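Local coordinates for multidrug resistance protein (PDB 1YC9), which probably exports toxic compounds such as drugs as the outer membrane channel of a multidrug efflux system in Vibrio cholerae, at residues A[77-82]-A[101-106]; A[294-299]-A[308-313]. The protein carries 1 engineered substitution. One frame throughout, in Å; residues are numbered along the deposited sequence. Where two conformers were deposited one is given.

Interaction 1: residues A[77-82]-A[101-106]; sequences AASATE and YGTLTL
Tyr101 and Thr81 form one end of an antiparallel ladder between the first two strands of the outer-membrane beta-barrel, to which each of the three subunits gives four strands. Tyr101 N bonds to Thr81 O at 2.8 Å, the most bent of the six backbone bonds, with 147° at the hydrogen. The ring presents its edge to the neighbouring strand, with CD1 3.7 Å from Thr81 O and that oxygen near the ring plane. Beyond this pair, the ring meets Phe298 edge-to-face and packs on Tyr89 of the third subunit.

Thr103 pairs with Ser79 two residues further along. Their side chains share a face with Tyr101 and Ala77, and their hydroxyls join in a hydrogen bond, Ser79 OG to Thr103 OG1, of 2.6 Å. In both residues the oxygen sits between the backbone N and the carbonyl carbon (chi1 74° and 71°), a placement that turns the two hydroxyls toward each other across the ladder. A water extends this polar row. It lies 2.8 Å from Ser79 OG and 2.9 Å from Thr81 OG1, and gives a weak bond to Tyr101 O.

Ala77 holds the other end. Its N and O both bond to Thr105, with Ala77 N to Thr105 O at 2.9 Å. The hydroxyl of Thr105 has its hydrogen-bond partner in Asn107. Ala77 also pairs with a strand of the second subunit, so the sheet continues across the interface. The reverse face carries Ala78, Ala80 and Leu104. Bound octyl glucoside touches Leu106, and the side chain of Leu104 lies about 8 Å from a bound detergent, consistent with a surface turned to lipid. On this face the CD1 methyl of Leu104 rests 3.7 Å from Ala78 CB.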
loop_
_atom_site.group_PDB
_atom_site.type_symbol
_atom_site.label_atom_id
_atom_site.label_comp_id
_atom_site.label_asym_id
_atom_site.label_seq_id
_atom_site.Cartn_x
_atom_site.Cartn_y
_atom_site.Cartn_z
ATOM N N ALA A 77 -15.908 -42.862 15.910
ATOM C CA ALA A 77 -14.540 -43.215 16.290
ATOM C C ALA A 77 -14.442 -44.719 16.357
ATOM O O ALA A 77 -15.338 -45.393 16.812
ATOM C CB ALA A 77 -14.221 -42.629 17.572
ATOM N N ALA A 78 -13.359 -45.299 15.844
ATOM C CA ALA A 78 -13.136 -46.704 16.056
ATOM C C ALA A 78 -11.634 -46.906 16.192
ATOM O O ALA A 78 -10.850 -46.064 15.766
ATOM C CB ALA A 78 -13.699 -47.535 14.911
ATOM N N SER A 79 -11.286 -47.978 16.848
ATOM C CA SER A 79 -9.862 -48.318 17.122
ATOM C C SER A 79 -9.710 -49.789 17.298
ATOM O O SER A 79 -10.630 -50.521 17.652
ATOM C CB SER A 79 -9.403 -47.554 18.388
ATOM O OG SER A 79 -9.972 -48.138 19.534
ATOM N N ALA A 80 -8.523 -50.311 16.928
ATOM C CA ALA A 80 -8.169 -51.666 17.245
ATOM C C ALA A 80 -6.726 -51.570 17.697
ATOM O O ALA A 80 -5.952 -50.907 17.040
ATOM C CB ALA A 80 -8.242 -52.595 16.009
ATOM N N THR A 81 -6.447 -52.182 18.811
ATOM C CA THR A 81 -5.177 -52.025 19.501
ATOM C C THR A 81 -4.697 -53.334 19.998
ATOM O O THR A 81 -5.408 -54.061 20.624
ATOM C CB THR A 81 -5.396 -51.081 20.717
ATOM O OG1 THR A 81 -5.968 -49.861 20.262
ATOM C CG2 THR A 81 -4.065 -50.622 21.297
ATOM N N GLU A 82 -3.391 -53.597 19.793
ATOM C CA GLU A 82 -2.704 -54.650 20.462
ATOM C C GLU A 82 -1.903 -53.986 21.589
ATOM O O GLU A 82 -1.181 -53.059 21.352
ATOM C CB GLU A 82 -1.713 -55.397 19.542
ATOM C CG GLU A 82 -1.274 -56.735 20.104
ATOM C CD GLU A 82 -2.347 -57.830 19.988
ATOM O OE1 GLU A 82 -3.357 -57.577 19.371
ATOM O OE2 GLU A 82 -2.175 -58.917 20.555
ATOM N N TYR A 101 -7.716 -55.377 21.453
ATOM C CA TYR A 101 -8.868 -54.595 21.971
ATOM C C TYR A 101 -9.484 -53.893 20.833
ATOM O O TYR A 101 -8.815 -53.478 19.873
ATOM C CB TYR A 101 -8.352 -53.577 22.951
ATOM C CG TYR A 101 -7.723 -54.165 24.167
ATOM C CD1 TYR A 101 -6.378 -54.504 24.188
ATOM C CD2 TYR A 101 -8.417 -54.271 25.352
ATOM C CE1 TYR A 101 -5.823 -55.064 25.295
ATOM C CE2 TYR A 101 -7.849 -54.780 26.510
ATOM C CZ TYR A 101 -6.523 -55.186 26.486
ATOM O OH TYR A 101 -5.935 -55.670 27.647
ATOM N N GLY A 102 -10.797 -53.615 20.899
ATOM C CA GLY A 102 -11.354 -52.809 19.878
ATOM C C GLY A 102 -12.409 -51.861 20.503
ATOM O O GLY A 102 -12.924 -52.149 21.613
ATOM N N THR A 103 -12.627 -50.782 19.803
ATOM C CA THR A 103 -13.723 -49.869 20.154
ATOM C C THR A 103 -14.414 -49.369 18.918
ATOM O O THR A 103 -13.833 -49.292 17.787
ATOM C CB THR A 103 -13.231 -48.662 20.954
ATOM O OG1 THR A 103 -12.473 -47.748 20.136
ATOM C CG2 THR A 103 -12.372 -49.008 22.087
ATOM N N LEU A 104 -15.706 -48.998 19.068
ATOM C CA LEU A 104 -16.390 -48.389 17.959
ATOM C C LEU A 104 -17.515 -47.581 18.658
ATOM O O LEU A 104 -18.298 -48.189 19.360
ATOM C CB LEU A 104 -17.016 -49.482 17.074
ATOM C CG LEU A 104 -18.030 -49.027 16.047
ATOM C CD1 LEU A 104 -17.354 -48.068 15.015
ATOM C CD2 LEU A 104 -18.657 -50.228 15.346
ATOM N N THR A 105 -17.434 -46.249 18.528
ATOM C CA THR A 105 -18.327 -45.350 19.262
ATOM C C THR A 105 -18.811 -44.205 18.395
ATOM O O THR A 105 -18.165 -43.759 17.414
ATOM C CB THR A 105 -17.648 -44.755 20.495
ATOM O OG1 THR A 105 -16.494 -43.996 20.085
ATOM C CG2 THR A 105 -17.170 -45.850 21.461
ATOM N N LEU A 106 -19.993 -43.719 18.791
ATOM C CA LEU A 106 -20.544 -42.485 18.303
ATOM C C LEU A 106 -20.288 -41.474 19.430
ATOM O O LEU A 106 -20.588 -41.771 20.563
ATOM C CB LEU A 106 -22.051 -42.699 18.081
ATOM C CG LEU A 106 -22.840 -41.516 17.544
ATOM C CD1 LEU A 106 -22.324 -41.050 16.237
ATOM C CD2 LEU A 106 -24.308 -41.966 17.409
HETATM O O HOH W 1 -8.742 -50.308 20.744
#

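Interaction 2: residues A[294-299]-A[308-313]. With BOG (octyl beta-D-glucopyranoside), chain B.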
loop_
_atom_site.group_PDB
_atom_site.type_symbol
_atom_site.label_atom_id
_atom_site.label_comp_id
_atom_site.label_asym_id
_atom_site.label_seq_id
_atom_site.Cartn_x
_atom_site.Cartn_y
_atom_site.Cartn_z
ATOM N N GLY A 294 -21.443 -46.863 22.225
ATOM C CA GLY A 294 -20.781 -47.840 21.347
ATOM C C GLY A 294 -20.396 -49.106 22.049
ATOM O O GLY A 294 -21.048 -49.633 22.924
ATOM N N TYR A 295 -19.303 -49.712 21.538
ATOM C CA TYR A 295 -18.806 -50.980 21.930
ATOM C C TYR A 295 -17.280 -50.865 22.234
ATOM O O TYR A 295 -16.589 -50.096 21.584
ATOM C CB TYR A 295 -18.838 -51.900 20.743
ATOM C CG TYR A 295 -20.256 -52.007 20.133
ATOM C CD1 TYR A 295 -20.618 -51.178 19.087
ATOM C CD2 TYR A 295 -21.142 -52.936 20.603
ATOM C CE1 TYR A 295 -21.863 -51.288 18.496
ATOM C CE2 TYR A 295 -22.405 -53.077 19.995
ATOM C CZ TYR A 295 -22.720 -52.253 18.957
ATOM O OH TYR A 295 -23.924 -52.324 18.321
ATOM N N GLN A 296 -16.895 -51.566 23.260
ATOM C CA GLN A 296 -15.483 -51.701 23.684
ATOM C C GLN A 296 -15.315 -53.130 24.126
ATOM O O GLN A 296 -16.082 -53.679 24.919
ATOM C CB GLN A 296 -15.180 -50.705 24.811
ATOM C CG GLN A 296 -15.298 -49.262 24.428
ATOM C CD GLN A 296 -15.236 -48.328 25.620
ATOM O OE1 GLN A 296 -15.520 -48.738 26.736
ATOM N NE2 GLN A 296 -14.807 -47.113 25.385
ATOM N N ALA A 297 -14.222 -53.798 23.662
ATOM C CA ALA A 297 -13.979 -55.143 24.030
ATOM C C ALA A 297 -12.496 -55.549 24.034
ATOM O O ALA A 297 -11.749 -55.038 23.229
ATOM C CB ALA A 297 -14.780 -56.105 23.105
ATOM N N PHE A 298 -12.190 -56.387 25.000
ATOM C CA PHE A 298 -10.987 -57.242 25.024
ATOM C C PHE A 298 -11.346 -58.352 24.061
ATOM O O PHE A 298 -12.268 -59.130 24.333
ATOM C CB PHE A 298 -10.826 -57.748 26.443
ATOM C CG PHE A 298 -9.666 -58.669 26.630
ATOM C CD1 PHE A 298 -8.453 -58.181 27.106
ATOM C CD2 PHE A 298 -9.791 -60.008 26.368
ATOM C CE1 PHE A 298 -7.397 -59.025 27.299
ATOM C CE2 PHE A 298 -8.671 -60.866 26.562
ATOM C CZ PHE A 298 -7.521 -60.345 27.034
ATOM N N GLY A 299 -10.676 -58.396 22.926
ATOM C CA GLY A 299 -10.903 -59.368 21.885
ATOM C C GLY A 299 -11.761 -58.757 20.805
ATOM O O GLY A 299 -12.959 -58.553 21.017
ATOM N N ASN A 308 -20.820 -55.688 26.242
ATOM C CA ASN A 308 -19.671 -54.905 25.786
ATOM C C ASN A 308 -20.039 -53.611 25.201
ATOM O O ASN A 308 -19.218 -52.901 24.647
ATOM C CB ASN A 308 -18.767 -55.727 24.828
ATOM C CG ASN A 308 -18.099 -56.879 25.548
ATOM O OD1 ASN A 308 -18.188 -56.982 26.756
ATOM N ND2 ASN A 308 -17.380 -57.741 24.787
ATOM N N ASP A 309 -21.329 -53.212 25.343
ATOM C CA ASP A 309 -21.639 -51.874 25.059
ATOM C C ASP A 309 -21.120 -50.997 26.181
ATOM O O ASP A 309 -20.955 -51.421 27.319
ATOM C CB ASP A 309 -23.168 -51.622 24.916
ATOM C CG ASP A 309 -23.969 -52.178 25.997
ATOM O OD1 ASP A 309 -23.670 -53.134 26.719
ATOM O OD2 ASP A 309 -25.172 -51.706 26.135
ATOM N N ALA A 310 -20.848 -49.776 25.805
ATOM C CA ALA A 310 -20.367 -48.728 26.735
ATOM C C ALA A 310 -20.926 -47.403 26.292
ATOM O O ALA A 310 -21.078 -47.104 25.139
ATOM C CB ALA A 310 -18.874 -48.643 26.771
ATOM N N GLY A 311 -21.152 -46.527 27.259
ATOM C CA GLY A 311 -21.673 -45.242 26.950
ATOM C C GLY A 311 -21.581 -44.323 28.144
ATOM O O GLY A 311 -21.382 -44.796 29.252
ATOM N N ALA A 312 -21.694 -43.075 27.852
ATOM C CA ALA A 312 -21.717 -42.046 28.874
ATOM C C ALA A 312 -22.321 -40.746 28.429
ATOM O O ALA A 312 -22.307 -40.399 27.269
ATOM C CB ALA A 312 -20.258 -41.831 29.375
ATOM N N ILE A 313 -22.866 -39.980 29.386
ATOM C CA ILE A 313 -23.277 -38.664 29.133
ATOM C C ILE A 313 -23.013 -37.825 30.372
ATOM O O ILE A 313 -23.289 -38.269 31.474
ATOM C CB ILE A 313 -24.832 -38.570 28.825
ATOM C CG1 ILE A 313 -25.175 -37.155 28.522
ATOM C CG2 ILE A 313 -25.616 -39.251 29.838
ATOM C CD1 ILE A 313 -26.413 -37.019 27.698
HETATM C C1 BOG B . -26.060 -52.472 21.772
HETATM O O1 BOG B . -25.925 -51.159 21.414
HETATM C C2 BOG B . -27.538 -52.945 21.929
HETATM O O2 BOG B . -28.463 -51.886 22.271
HETATM C C3 BOG B . -27.587 -54.223 22.695
HETATM O O3 BOG B . -28.861 -54.791 22.789
HETATM C C4 BOG B . -26.385 -55.066 23.069
HETATM O O4 BOG B . -26.423 -55.892 24.220
HETATM C C5 BOG B . -25.041 -54.336 22.957
HETATM O O5 BOG B . -24.943 -53.133 22.337
HETATM C C6 BOG B . -23.752 -55.174 22.991
HETATM O O6 BOG B . -23.920 -55.924 21.736
HETATM C "C1'" BOG B . -24.705 -50.429 21.508
HETATM C "C2'" BOG B . -24.558 -49.507 20.352
HETATM C "C3'" BOG B . -25.807 -48.684 20.036
HETATM C "C4'" BOG B . -25.546 -47.657 18.965
HETATM C "C5'" BOG B . -26.785 -46.848 18.691
HETATM C "C6'" BOG B . -26.525 -45.590 17.858
HETATM C "C7'" BOG B . -26.589 -45.819 16.360
HETATM C "C8'" BOG B . -26.586 -44.484 15.620
HETATM O O HOH W 2 -14.766 -58.922 25.480
#
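The beta hairpin of strands 286-298 and 309-322 belongs to the transmembrane barrel, and Asn308 meets Gln296 where its two strands part. Gln296 N gives an almost straight bond to Asn308 O, 3.0 Å long with 171° at the hydrogen. Further from the loop, Gly294 and Ala310 exchange two backbone bonds. CG of Gln296 lies anti to its carbonyl carbon (chi1 -64°) and the chain runs on extended, which brings OE1 to 3.4 Å from Ala310 CB.

Asn308 lays its CB against Gln296 O and its amide against the Ala297 methyl, with ND2 to CB at 3.5 Å. ND2 donates to His302 O and to a water 3.0 Å away, which in turn donates to Phe298 O. Tyr295 and Asp309 pair on the other face, beside the octyl glucoside. The sugar oxygen O5 is 3.5 Å from Tyr295 CE2, and C2' of the alkyl chain is 3.5 Å from Tyr295 OH. Asp309 OD1 forms a salt bridge with Lys84 of the third subunit. The amide of Asn308 thus links the loop and the end of strand 286-298 to the start of strand 309-322, while the charge of Asp309 probably strengthens the junction between subunits.

How the interactions relate
Both segments of interaction 1 precede those of interaction 2 in the sequence. Their centres are 9 Å apart in one four-stranded antiparallel sheet, ordered 73-84, 98-111, 286-298, 309-322. Interaction 1 joins the first two strands and interaction 2 the last two. The middle strands connect them: Leu104 O is 2.8 Å from Tyr295 N, and Gly102 N is 2.9 Å from Ala297 O, both probable hydrogen bonds. The two hairpins come from separate halves of the sequence, with long helices between them. Strands 73-84 and 309-322 are the edge strands of the sheet within this chain, and each pairs with a neighbouring subunit. The trimer therefore closes its barrel through strands of both interactions.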